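Local coordinates for endolysin (Escherichia coli O157 typing phage 15, PDB 7M5I), which probably acts as a lysozyme that cleaves the glycan strands of the host's peptidoglycan late in infection, so that new phage particles are released, at residues A[12-17]-A[62-67]; A[18-23]-A[91-96]; A[34-37]-A[41-44]; A[96-101]-A[144-149]. One frame throughout, in Å; residues are numbered along the deposited sequence.

Contact 1. Residues A[12-17]-A[62-67]; sequences KGLDAI and QYLLAD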
loop_
_atom_site.group_PDB
_atom_site.type_symbol
_atom_site.label_atom_id
_atom_site.label_comp_id
_atom_site.label_asym_id
_atom_site.label_seq_id
_atom_site.Cartn_x
_atom_site.Cartn_y
_atom_site.Cartn_z
ATOM N N LYS A 12 -13.013 -3.901 1.629
ATOM C CA LYS A 12 -12.875 -2.843 0.596
ATOM C C LYS A 12 -11.419 -2.371 0.506
ATOM O O LYS A 12 -10.908 -2.083 -0.626
ATOM C CB LYS A 12 -13.828 -1.695 0.907
ATOM C CG LYS A 12 -15.295 -1.961 0.641
ATOM C CD LYS A 12 -16.152 -0.755 0.994
ATOM C CE LYS A 12 -17.582 -0.966 0.550
ATOM N NZ LYS A 12 -18.585 -0.171 1.312
ATOM N N GLY A 13 -10.713 -2.300 1.628
ATOM C CA GLY A 13 -9.301 -1.889 1.627
ATOM C C GLY A 13 -8.431 -2.929 0.945
ATOM O O GLY A 13 -7.543 -2.546 0.178
ATOM N N LEU A 14 -8.716 -4.213 1.181
ATOM C CA LEU A 14 -7.929 -5.296 0.522
ATOM C C LEU A 14 -8.232 -5.242 -0.991
ATOM O O LEU A 14 -7.279 -5.354 -1.752
ATOM C CB LEU A 14 -8.265 -6.656 1.115
ATOM C CG LEU A 14 -7.403 -7.815 0.592
ATOM C CD1 LEU A 14 -5.998 -7.724 1.094
ATOM C CD2 LEU A 14 -8.032 -9.112 0.983
ATOM N N ASP A 15 -9.483 -5.060 -1.363
ATOM C CA ASP A 15 -9.925 -4.938 -2.784
ATOM C C ASP A 15 -9.149 -3.790 -3.441
ATOM O O ASP A 15 -8.717 -3.936 -4.573
ATOM C CB ASP A 15 -11.445 -4.682 -2.872
ATOM C CG ASP A 15 -12.432 -5.795 -2.516
ATOM O OD1 ASP A 15 -12.043 -6.983 -2.429
ATOM O OD2 ASP A 15 -13.612 -5.433 -2.306
ATOM N N ALA A 16 -8.954 -2.654 -2.763
ATOM C CA ALA A 16 -8.228 -1.499 -3.306
ATOM C C ALA A 16 -6.755 -1.855 -3.529
ATOM O O ALA A 16 -6.191 -1.551 -4.623
ATOM C CB ALA A 16 -8.397 -0.264 -2.448
ATOM N N ILE A 17 -6.113 -2.522 -2.586
ATOM C CA ILE A 17 -4.675 -2.900 -2.754
ATOM C C ILE A 17 -4.584 -3.878 -3.922
ATOM O O ILE A 17 -3.640 -3.728 -4.734
ATOM C CB ILE A 17 -4.101 -3.451 -1.428
ATOM C CG1 ILE A 17 -4.111 -2.304 -0.412
ATOM C CG2 ILE A 17 -2.706 -3.995 -1.686
ATOM C CD1 ILE A 17 -3.598 -2.670 0.971
ATOM N N GLN A 62 -4.120 -15.226 -0.394
ATOM C CA GLN A 62 -3.418 -15.715 0.835
ATOM C C GLN A 62 -2.073 -14.989 0.969
ATOM O O GLN A 62 -1.734 -14.510 2.101
ATOM C CB GLN A 62 -3.348 -17.243 0.810
ATOM C CG GLN A 62 -2.378 -17.874 1.806
ATOM C CD GLN A 62 -2.163 -19.366 1.562
ATOM O OE1 GLN A 62 -3.009 -20.054 0.961
ATOM N NE2 GLN A 62 -1.031 -19.906 2.041
ATOM N N TYR A 63 -1.298 -14.907 -0.121
ATOM C CA TYR A 63 0.052 -14.322 -0.070
ATOM C C TYR A 63 -0.061 -12.828 0.192
ATOM O O TYR A 63 0.798 -12.282 0.903
ATOM C CB TYR A 63 0.822 -14.628 -1.358
ATOM C CG TYR A 63 0.969 -16.091 -1.652
ATOM C CD1 TYR A 63 1.006 -17.041 -0.652
ATOM C CD2 TYR A 63 1.071 -16.515 -2.956
ATOM C CE1 TYR A 63 1.075 -18.396 -0.934
ATOM C CE2 TYR A 63 1.165 -17.863 -3.263
ATOM C CZ TYR A 63 1.211 -18.792 -2.253
ATOM O OH TYR A 63 1.334 -20.125 -2.523
ATOM N N LEU A 64 -1.050 -12.167 -0.371
ATOM C CA LEU A 64 -1.214 -10.692 -0.213
ATOM C C LEU A 64 -1.584 -10.436 1.271
ATOM O O LEU A 64 -0.970 -9.510 1.894
ATOM C CB LEU A 64 -2.277 -10.130 -1.139
ATOM C CG LEU A 64 -2.570 -8.637 -0.952
ATOM C CD1 LEU A 64 -1.359 -7.806 -1.329
ATOM C CD2 LEU A 64 -3.789 -8.231 -1.771
ATOM N N LEU A 65 -2.489 -11.216 1.832
ATOM C CA LEU A 65 -2.860 -11.095 3.270
ATOM C C LEU A 65 -1.609 -11.240 4.154
ATOM O O LEU A 65 -1.474 -10.441 5.104
ATOM C CB LEU A 65 -3.922 -12.124 3.644
ATOM C CG LEU A 65 -5.324 -11.835 3.111
ATOM C CD1 LEU A 65 -6.240 -13.014 3.366
ATOM C CD2 LEU A 65 -5.872 -10.542 3.694
ATOM N N ALA A 66 -0.738 -12.183 3.839
ATOM C CA ALA A 66 0.465 -12.440 4.665
ATOM C C ALA A 66 1.411 -11.237 4.489
ATOM O O ALA A 66 1.955 -10.785 5.505
ATOM C CB ALA A 66 1.133 -13.718 4.259
ATOM N N ASP A 67 1.562 -10.741 3.253
ATOM C CA ASP A 67 2.437 -9.606 2.864
ATOM C C ASP A 67 2.014 -8.344 3.661
ATOM O O ASP A 67 2.925 -7.565 4.080
ATOM C CB ASP A 67 2.301 -9.223 1.391
ATOM C CG ASP A 67 2.927 -10.116 0.318
ATOM O OD1 ASP A 67 3.837 -10.907 0.708
ATOM O OD2 ASP A 67 2.421 -10.029 -0.940
#
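Leu14 and Leu64 meet through matching torsions: CG is anti to the backbone N in each, with chi1 -174° in Leu14 and 176° in Leu64. Both side chains leave their helices toward the facing segment. They slide past each other in opposite directions. The contact is made by methyls, with Leu14 CD1 3.7 Å from Leu64 CD2. Leu14 CD1 also lies 4.1 Å from the branch atom, Leu64 CG. Leu65 joins in with its end, and its side chain crosses that of Leu14 at about a right angle. Its CD2 touches both arms of the Leu14 fork: Leu65 CD2 is 3.7 Å from Leu14 CD2 and 3.8 Å from Leu14 CD1. Ile17 lies almost one turn after Leu14 and adds a looser touch, with its CG2 4.1 Å from Leu64 CD1. The contact is wholly apolar. The short axes pass 11.5 Å apart at 104°, so helix 11-21 packs across helix 57-78. The helices stand well off each other and long side chains fill the gap. Burial is uneven: Leu64 and Ile17 are buried, whereas Leu65 is exposed to solvent. Helix 57-78 is the longest helix of the chain. It follows the beta-rich part, consistent with the long helix that connects the two lobes in T4 lysozyme, a member of the same family. Helix 85-98 lies alongside, where Ile17 touches Ser93 and Tyr96 and Leu64 also touches Tyr96.

Contact 2. Residues A[18-23]-A[91-96]; sequences KFFEGL and LVSETY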
loop_
_atom_site.group_PDB
_atom_site.type_symbol
_atom_site.label_atom_id
_atom_site.label_comp_id
_atom_site.label_asym_id
_atom_site.label_seq_id
_atom_site.Cartn_x
_atom_site.Cartn_y
_atom_site.Cartn_z
ATOM N N LYS A 18 -5.501 -4.837 -4.020
ATOM C CA LYS A 18 -5.526 -5.785 -5.168
ATOM C C LYS A 18 -5.569 -4.967 -6.454
ATOM O O LYS A 18 -4.884 -5.304 -7.429
ATOM C CB LYS A 18 -6.707 -6.750 -5.075
ATOM C CG LYS A 18 -6.603 -7.803 -3.985
ATOM C CD LYS A 18 -7.874 -8.595 -3.916
ATOM C CE LYS A 18 -7.843 -9.771 -2.980
ATOM N NZ LYS A 18 -9.208 -10.279 -2.773
ATOM N N PHE A 19 -6.464 -4.000 -6.519
ATOM C CA PHE A 19 -6.700 -3.162 -7.715
ATOM C C PHE A 19 -5.425 -2.409 -8.098
ATOM O O PHE A 19 -5.003 -2.380 -9.270
ATOM C CB PHE A 19 -7.851 -2.236 -7.415
ATOM C CG PHE A 19 -8.153 -1.269 -8.538
ATOM C CD1 PHE A 19 -7.501 -0.068 -8.638
ATOM C CD2 PHE A 19 -9.096 -1.597 -9.483
ATOM C CE1 PHE A 19 -7.798 0.813 -9.678
ATOM C CE2 PHE A 19 -9.396 -0.711 -10.524
ATOM C CZ PHE A 19 -8.700 0.462 -10.636
ATOM N N PHE A 20 -4.737 -1.834 -7.107
ATOM C CA PHE A 20 -3.481 -1.080 -7.325
ATOM C C PHE A 20 -2.324 -1.985 -7.797
ATOM O O PHE A 20 -1.479 -1.530 -8.635
ATOM C CB PHE A 20 -3.054 -0.332 -6.059
ATOM C CG PHE A 20 -4.024 0.731 -5.611
ATOM C CD1 PHE A 20 -4.702 1.561 -6.533
ATOM C CD2 PHE A 20 -4.223 0.950 -4.257
ATOM C CE1 PHE A 20 -5.593 2.520 -6.084
ATOM C CE2 PHE A 20 -5.118 1.910 -3.813
ATOM C CZ PHE A 20 -5.813 2.688 -4.715
ATOM N N GLU A 21 -2.283 -3.238 -7.341
ATOM C CA GLU A 21 -1.168 -4.157 -7.650
ATOM C C GLU A 21 -1.402 -4.817 -9.014
ATOM O O GLU A 21 -0.397 -5.235 -9.674
ATOM C CB GLU A 21 -1.006 -5.217 -6.567
ATOM C CG GLU A 21 -0.560 -4.663 -5.219
ATOM C CD GLU A 21 0.853 -4.094 -5.198
ATOM O OE1 GLU A 21 1.670 -4.444 -6.083
ATOM O OE2 GLU A 21 1.055 -3.137 -4.460
ATOM N N GLY A 22 -2.634 -5.097 -9.367
ATOM C CA GLY A 22 -2.970 -5.989 -10.483
ATOM C C GLY A 22 -2.708 -7.447 -10.082
ATOM O O GLY A 22 -2.293 -7.715 -8.936
ATOM N N LEU A 23 -3.079 -8.391 -10.939
ATOM C CA LEU A 23 -2.997 -9.836 -10.631
ATOM C C LEU A 23 -2.330 -10.591 -11.765
ATOM O O LEU A 23 -2.821 -10.506 -12.892
ATOM C CB LEU A 23 -4.384 -10.433 -10.411
ATOM C CG LEU A 23 -4.409 -11.923 -10.075
ATOM C CD1 LEU A 23 -3.609 -12.302 -8.851
ATOM C CD2 LEU A 23 -5.809 -12.422 -9.880
ATOM N N LEU A 91 -4.240 4.690 4.562
ATOM C CA LEU A 91 -2.879 4.772 5.146
ATOM C C LEU A 91 -2.168 3.424 4.978
ATOM O O LEU A 91 -0.997 3.448 4.628
ATOM C CB LEU A 91 -2.988 5.138 6.631
ATOM C CG LEU A 91 -3.524 6.550 6.883
ATOM C CD1 LEU A 91 -3.825 6.704 8.375
ATOM C CD2 LEU A 91 -2.562 7.632 6.436
ATOM N N VAL A 92 -2.873 2.316 5.104
ATOM C CA VAL A 92 -2.220 0.974 4.919
ATOM C C VAL A 92 -1.860 0.798 3.446
ATOM O O VAL A 92 -0.708 0.467 3.166
ATOM C CB VAL A 92 -3.111 -0.175 5.419
ATOM C CG1 VAL A 92 -2.556 -1.548 5.022
ATOM C CG2 VAL A 92 -3.229 -0.115 6.937
ATOM N N SER A 93 -2.790 1.098 2.527
ATOM C CA SER A 93 -2.482 1.036 1.060
ATOM C C SER A 93 -1.207 1.840 0.734
ATOM O O SER A 93 -0.288 1.321 0.045
ATOM C CB SER A 93 -3.637 1.463 0.245
ATOM O OG SER A 93 -3.327 1.342 -1.139
ATOM N N GLU A 94 -1.100 3.072 1.172
ATOM C CA GLU A 94 0.048 3.933 0.836
ATOM C C GLU A 94 1.316 3.394 1.508
ATOM O O GLU A 94 2.405 3.353 0.817
ATOM C CB GLU A 94 -0.198 5.393 1.191
ATOM C CG GLU A 94 0.983 6.269 0.840
ATOM C CD GLU A 94 0.730 7.704 0.493
ATOM O OE1 GLU A 94 1.713 8.459 0.237
ATOM O OE2 GLU A 94 -0.445 8.077 0.400
ATOM N N THR A 95 1.219 2.979 2.777
ATOM C CA THR A 95 2.400 2.472 3.508
ATOM C C THR A 95 2.903 1.182 2.829
ATOM O O THR A 95 4.123 0.985 2.772
ATOM C CB THR A 95 2.064 2.213 4.990
ATOM O OG1 THR A 95 1.565 3.430 5.525
ATOM C CG2 THR A 95 3.263 1.764 5.781
ATOM N N TYR A 96 1.998 0.357 2.335
ATOM C CA TYR A 96 2.338 -0.897 1.641
ATOM C C TYR A 96 3.207 -0.611 0.410
ATOM O O TYR A 96 4.047 -1.455 0.006
ATOM C CB TYR A 96 1.062 -1.636 1.254
ATOM C CG TYR A 96 1.362 -3.017 0.731
ATOM C CD1 TYR A 96 2.057 -3.899 1.549
ATOM C CD2 TYR A 96 1.002 -3.442 -0.530
ATOM C CE1 TYR A 96 2.364 -5.179 1.127
ATOM C CE2 TYR A 96 1.293 -4.722 -0.974
ATOM C CZ TYR A 96 1.971 -5.598 -0.141
ATOM O OH TYR A 96 2.398 -6.844 -0.515
#
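Phe20 and Ser93 form the nearest backbone pair, their CA atoms 8.7 Å apart, where the end of helix 11-21 faces helix 85-98. Gly22 then leaves helical geometry with a positive phi of 74°, a value that favours glycine. Ser93 meets Phe20 at the ring edge, near the ring plane. Its OG is 3.3 Å from Phe20 CD2 and equally 3.3 Å from Phe20 CE2. The hydroxyl oxygen therefore sits between two ring carbons, at the rim where their hydrogens lie. Its hydrogen bond is made elsewhere, with Glu149 of helix 140-155. Glu21 meets Tyr96 of helix 85-98. Its chain bends at chi2 (-67°), which turns the carboxylate toward the ring. Glu21 OE2 is 3.8 Å from Tyr96 CE2 and 3.9 Å from Tyr96 CD2. The same oxygen also faces Arg145 of helix 140-155 in a long, weak ion pair. The carboxylate and ring planes are 79° apart, so the group stands steeply to the ring rather than stacking on it. Glu21 is one of two residues predicted to act as proton donor/acceptor, with Asp30. Its place at the end of the first helix is as in T4 lysozyme, where the catalytic glutamate ends the corresponding helix. The contact therefore includes one residue of the probable active site. Around it, helix 140-155 covers Phe20 with Arg145, Met148 and Glu149. Helix 57-78 lies against Tyr96, whose ring packs edge-to-face with Phe71, and it also supplies Glu61, the salt-bridge partner of Lys18.

Contact 3. Residues A[34-37]-A[41-44]; sequences IPTI and TIRI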
loop_
_atom_site.group_PDB
_atom_site.type_symbol
_atom_site.label_atom_id
_atom_site.label_comp_id
_atom_site.label_asym_id
_atom_site.label_seq_id
_atom_site.Cartn_x
_atom_site.Cartn_y
_atom_site.Cartn_z
ATOM N N ILE A 34 12.895 -8.322 -10.741
ATOM C CA ILE A 34 12.489 -9.156 -9.559
ATOM C C ILE A 34 11.345 -10.069 -9.948
ATOM O O ILE A 34 10.267 -9.581 -10.300
ATOM C CB ILE A 34 12.104 -8.303 -8.348
ATOM C CG1 ILE A 34 13.284 -7.419 -7.912
ATOM C CG2 ILE A 34 11.625 -9.203 -7.216
ATOM C CD1 ILE A 34 12.820 -6.263 -7.080
ATOM N N PRO A 35 11.484 -11.391 -9.794
ATOM C CA PRO A 35 10.332 -12.273 -9.982
ATOM C C PRO A 35 9.172 -11.917 -9.045
ATOM O O PRO A 35 9.349 -11.790 -7.867
ATOM C CB PRO A 35 10.912 -13.677 -9.730
ATOM C CG PRO A 35 12.383 -13.514 -10.032
ATOM C CD PRO A 35 12.712 -12.148 -9.467
ATOM N N THR A 36 7.991 -11.779 -9.641
ATOM C CA THR A 36 6.755 -11.297 -8.997
ATOM C C THR A 36 5.593 -12.223 -9.383
ATOM O O THR A 36 5.562 -12.747 -10.475
ATOM C CB THR A 36 6.492 -9.840 -9.398
ATOM O OG1 THR A 36 7.655 -9.067 -9.140
ATOM C CG2 THR A 36 5.330 -9.242 -8.624
ATOM N N ILE A 37 4.637 -12.394 -8.492
ATOM C CA ILE A 37 3.458 -13.242 -8.780
ATOM C C ILE A 37 2.266 -12.729 -7.956
ATOM O O ILE A 37 2.433 -12.010 -6.970
ATOM C CB ILE A 37 3.743 -14.732 -8.508
ATOM C CG1 ILE A 37 2.816 -15.671 -9.308
ATOM C CG2 ILE A 37 3.703 -15.027 -7.006
ATOM C CD1 ILE A 37 3.238 -17.124 -9.313
ATOM N N THR A 41 3.300 -9.855 -5.182
ATOM C CA THR A 41 4.043 -10.649 -4.207
ATOM C C THR A 41 5.444 -10.955 -4.757
ATOM O O THR A 41 5.547 -11.462 -5.880
ATOM C CB THR A 41 3.311 -11.950 -3.878
ATOM O OG1 THR A 41 2.069 -11.584 -3.283
ATOM C CG2 THR A 41 4.084 -12.864 -2.923
ATOM N N ILE A 42 6.490 -10.739 -3.946
ATOM C CA ILE A 42 7.875 -11.149 -4.324
ATOM C C ILE A 42 8.473 -12.138 -3.303
ATOM O O ILE A 42 9.569 -12.640 -3.585
ATOM C CB ILE A 42 8.793 -9.928 -4.521
ATOM C CG1 ILE A 42 9.082 -9.184 -3.206
ATOM C CG2 ILE A 42 8.224 -9.048 -5.630
ATOM C CD1 ILE A 42 10.120 -8.068 -3.360
ATOM N N ARG A 43 7.789 -12.432 -2.178
ATOM C CA ARG A 43 8.225 -13.453 -1.198
ATOM C C ARG A 43 6.994 -14.224 -0.699
ATOM O O ARG A 43 5.999 -13.577 -0.382
ATOM C CB ARG A 43 8.945 -12.776 -0.021
ATOM C CG ARG A 43 10.201 -11.985 -0.356
ATOM C CD ARG A 43 11.436 -12.819 -0.623
ATOM N NE ARG A 43 12.650 -12.012 -0.848
ATOM C CZ ARG A 43 13.057 -11.458 -2.015
ATOM N NH1 ARG A 43 12.377 -11.600 -3.137
ATOM N NH2 ARG A 43 14.172 -10.748 -2.068
ATOM N N ILE A 44 7.103 -15.547 -0.641
ATOM C CA ILE A 44 6.047 -16.493 -0.173
ATOM C C ILE A 44 6.637 -17.279 0.987
ATOM O O ILE A 44 7.634 -18.013 0.758
ATOM C CB ILE A 44 5.590 -17.413 -1.323
ATOM C CG1 ILE A 44 4.983 -16.583 -2.468
ATOM C CG2 ILE A 44 4.640 -18.464 -0.788
ATOM C CD1 ILE A 44 4.670 -17.367 -3.737
HETATM O O HOH W 1 11.234 -12.670 -6.031
#
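Ile37 and Thr41 form a single antiparallel bridge of the hydrogen-bonded type. Ile37 N donates a hydrogen bond to Thr41 O at 2.9 Å. The return bond, Thr41 N to Ile37 O, is also 2.9 Å but more bent, with 136° at the hydrogen. A CA-H...O contact adds to the grip on the carbonyl of Thr41, with Thr36 CA 3.3 Å from Thr41 O.

Apolar contacts lie at both ends. Ile34 CG2 is 3.8 Å from Ile42 CG2. The chi1 of Ile42 (68°) puts CG1 between the backbone N and carbonyl carbon and leaves CG2 to face Ile34. At the other end Ile37 CG2 meets Ile44 CD1 at 4.1 Å, the side chains crossing at about a right angle.

A water spans the two segments, 2.8 Å from Pro35 O and 3.0 Å from Ile42 O. Two side chains bond within their own segments. Arg43 folds back, its NH1 donating to Ile42 O at 3.0 Å from above the carbonyl plane. Thr36 OG1 donates to Ile34 O.

The segments belong to the small beta-rich lobe of the phage lysozyme fold. Thr36 is hydrogen-bonded through its backbone to Tyr28 of strand 27-29, and Ile34 N is hydrogen-bonded to OD1 of Asp30, the second predicted active-site residue. Ile44 and Thr41 pack on Tyr63 of helix 57-78, and Thr41 OG1 bonds to Asp67 there.

Contact 4. Residues A[96-101]-A[144-149]; sequences YNIGIT and NRRRME
Asn97 lies flat against Arg145 and at the edge of Arg146. Its CB sits over the centre of the Arg145 guanidinium, 3.6 Å from CZ. The amide and guanidinium planes are 20° apart and stacked, and the two side chains run past each other in opposite directions. The Arg145 chain, extended from CG to NE, carries its flat end under the asparagine. Arg146 instead bends at chi2 and chi3 and comes end-on. Its NH1 and NH2 both donate to Asn97 OD1, each at 2.9 Å. NH2 approaches in the carbonyl plane, whereas NH1 lies 37° above it. Both arginines belong to a salt-bridge network with Glu149, buried in the helical lobe of this lysozyme fold. Arg145 NE donates to Glu149 OE2 at 2.8 Å in a nearly straight line (176°). Arg146 holds Glu149 OE1 side-on with NE and NH1, the NE bond being 2.8 Å. NH1 of Arg146 is thus shared between the carboxylate and the amide. Arg146 NH2 has a further acceptor in Trp127 O. One water is held weakly by Asn97 ND2 at 3.3 Å and Arg145 NH1 at 3.2 Å. Ile98 CG2 packs 3.8 Å from Arg146 NH2.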
loop_
_atom_site.group_PDB
_atom_site.type_symbol
_atom_site.label_atom_id
_atom_site.label_comp_id
_atom_site.label_asym_id
_atom_site.label_seq_id
_atom_site.Cartn_x
_atom_site.Cartn_y
_atom_site.Cartn_z
ATOM N N TYR A 96 1.998 0.357 2.335
ATOM C CA TYR A 96 2.338 -0.897 1.641
ATOM C C TYR A 96 3.207 -0.611 0.410
ATOM O O TYR A 96 4.047 -1.455 0.006
ATOM C CB TYR A 96 1.062 -1.636 1.254
ATOM C CG TYR A 96 1.362 -3.017 0.731
ATOM C CD1 TYR A 96 2.057 -3.899 1.549
ATOM C CD2 TYR A 96 1.002 -3.442 -0.530
ATOM C CE1 TYR A 96 2.364 -5.179 1.127
ATOM C CE2 TYR A 96 1.293 -4.722 -0.974
ATOM C CZ TYR A 96 1.971 -5.598 -0.141
ATOM O OH TYR A 96 2.398 -6.844 -0.515
ATOM N N ASN A 97 3.050 0.567 -0.178
ATOM C CA ASN A 97 3.805 0.995 -1.380
ATOM C C ASN A 97 5.072 1.729 -0.969
ATOM O O ASN A 97 6.163 1.437 -1.516
ATOM C CB ASN A 97 2.860 1.794 -2.280
ATOM C CG ASN A 97 3.530 2.365 -3.509
ATOM O OD1 ASN A 97 3.578 3.562 -3.682
ATOM N ND2 ASN A 97 4.161 1.498 -4.294
ATOM N N ILE A 98 5.022 2.669 -0.039
ATOM C CA ILE A 98 6.207 3.519 0.246
ATOM C C ILE A 98 7.118 2.873 1.311
ATOM O O ILE A 98 8.295 3.260 1.374
ATOM C CB ILE A 98 5.846 4.964 0.604
ATOM C CG1 ILE A 98 5.189 5.069 1.991
ATOM C CG2 ILE A 98 5.021 5.586 -0.500
ATOM C CD1 ILE A 98 4.965 6.455 2.443
ATOM N N GLY A 99 6.600 1.932 2.075
ATOM C CA GLY A 99 7.294 1.225 3.156
ATOM C C GLY A 99 7.072 1.879 4.520
ATOM O O GLY A 99 6.697 3.075 4.595
ATOM N N ILE A 100 7.462 1.147 5.534
ATOM C CA ILE A 100 7.181 1.467 6.958
ATOM C C ILE A 100 7.957 2.717 7.358
ATOM O O ILE A 100 7.340 3.639 7.898
ATOM C CB ILE A 100 7.462 0.239 7.837
ATOM C CG1 ILE A 100 6.450 -0.878 7.548
ATOM C CG2 ILE A 100 7.439 0.657 9.305
ATOM C CD1 ILE A 100 6.693 -2.153 8.308
ATOM N N THR A 101 9.286 2.745 7.168
ATOM C CA THR A 101 10.114 3.897 7.582
ATOM C C THR A 101 9.621 5.195 6.944
ATOM O O THR A 101 9.548 6.217 7.683
ATOM C CB THR A 101 11.608 3.691 7.322
ATOM O OG1 THR A 101 11.982 2.653 8.215
ATOM C CG2 THR A 101 12.395 4.944 7.615
ATOM N N ASN A 144 -1.484 8.517 -9.974
ATOM C CA ASN A 144 -2.866 7.965 -10.052
ATOM C C ASN A 144 -3.210 7.220 -8.768
ATOM O O ASN A 144 -4.336 7.375 -8.218
ATOM C CB ASN A 144 -3.036 7.142 -11.308
ATOM C CG ASN A 144 -4.488 6.947 -11.671
ATOM O OD1 ASN A 144 -5.310 7.869 -11.486
ATOM N ND2 ASN A 144 -4.740 5.803 -12.277
ATOM N N ARG A 145 -2.294 6.367 -8.299
ATOM C CA ARG A 145 -2.512 5.594 -7.075
ATOM C C ARG A 145 -2.676 6.562 -5.914
ATOM O O ARG A 145 -3.628 6.348 -5.117
ATOM C CB ARG A 145 -1.378 4.610 -6.834
ATOM C CG ARG A 145 -1.547 3.829 -5.545
ATOM C CD ARG A 145 -0.495 2.738 -5.400
ATOM N NE ARG A 145 -0.672 2.020 -4.161
ATOM C CZ ARG A 145 -0.202 0.805 -3.941
ATOM N NH1 ARG A 145 0.496 0.179 -4.891
ATOM N NH2 ARG A 145 -0.426 0.213 -2.782
ATOM N N ARG A 146 -1.841 7.596 -5.827
ATOM C CA ARG A 146 -1.932 8.558 -4.698
ATOM C C ARG A 146 -3.293 9.272 -4.722
ATOM O O ARG A 146 -3.901 9.434 -3.602
ATOM C CB ARG A 146 -0.794 9.562 -4.726
ATOM C CG ARG A 146 0.582 8.975 -4.448
ATOM C CD ARG A 146 0.879 8.495 -3.065
ATOM N NE ARG A 146 0.611 7.102 -2.874
ATOM C CZ ARG A 146 1.481 6.098 -3.058
ATOM N NH1 ARG A 146 1.069 4.859 -2.921
ATOM N NH2 ARG A 146 2.718 6.323 -3.490
ATOM N N ARG A 147 -3.752 9.708 -5.885
ATOM C CA ARG A 147 -5.058 10.416 -5.908
ATOM C C ARG A 147 -6.186 9.439 -5.488
ATOM O O ARG A 147 -7.112 9.875 -4.724
ATOM C CB ARG A 147 -5.301 11.192 -7.185
ATOM C CG ARG A 147 -5.526 10.325 -8.372
ATOM C CD ARG A 147 -6.991 10.255 -8.750
ATOM N NE ARG A 147 -7.080 9.340 -9.862
ATOM C CZ ARG A 147 -8.219 8.901 -10.389
ATOM N NH1 ARG A 147 -9.353 9.407 -9.933
ATOM N NH2 ARG A 147 -8.224 8.055 -11.392
ATOM N N MET A 148 -6.146 8.169 -5.910
ATOM C CA MET A 148 -7.188 7.199 -5.496
ATOM C C MET A 148 -7.088 6.886 -3.983
ATOM O O MET A 148 -8.136 6.735 -3.338
ATOM C CB MET A 148 -7.085 5.948 -6.365
ATOM C CG MET A 148 -7.512 6.219 -7.779
ATOM S SD MET A 148 -7.579 4.662 -8.693
ATOM C CE MET A 148 -8.456 5.110 -10.188
ATOM N N GLU A 149 -5.893 6.851 -3.415
ATOM C CA GLU A 149 -5.739 6.613 -1.952
ATOM C C GLU A 149 -6.260 7.855 -1.202
ATOM O O GLU A 149 -6.956 7.647 -0.172
ATOM C CB GLU A 149 -4.297 6.275 -1.580
ATOM C CG GLU A 149 -3.870 4.866 -2.017
ATOM C CD GLU A 149 -2.370 4.591 -2.056
ATOM O OE1 GLU A 149 -1.576 5.583 -2.039
ATOM O OE2 GLU A 149 -2.012 3.380 -2.054
HETATM O O HOH W 2 2.867 -1.490 -3.642
#

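How the contacts relate
Contacts 1, 2 and 4 form a chain through the helical part. The centres of contacts 1 and 2 are about 7 Å apart, as are those of contacts 2 and 4. Contacts 1 and 2 both use helix 11-21; contacts 2 and 4 share Tyr96. Contact 3 lies in the beta-rich lobe, about 15 Å from contact 2 between centres. It is tied to contact 1 by a probable hydrogen bond, Asp67 OD2 to Thr41 OG1, 2.8 Å. The predicted active-site residues come from both parts: the side chains of Glu21 in contact 2 and Asp30 beside contact 3 are about 9 Å apart. Contact 4 reaches Glu21 by a long, weak ion pair, Arg145 NH1 to Glu21 OE2, 3.4 Å.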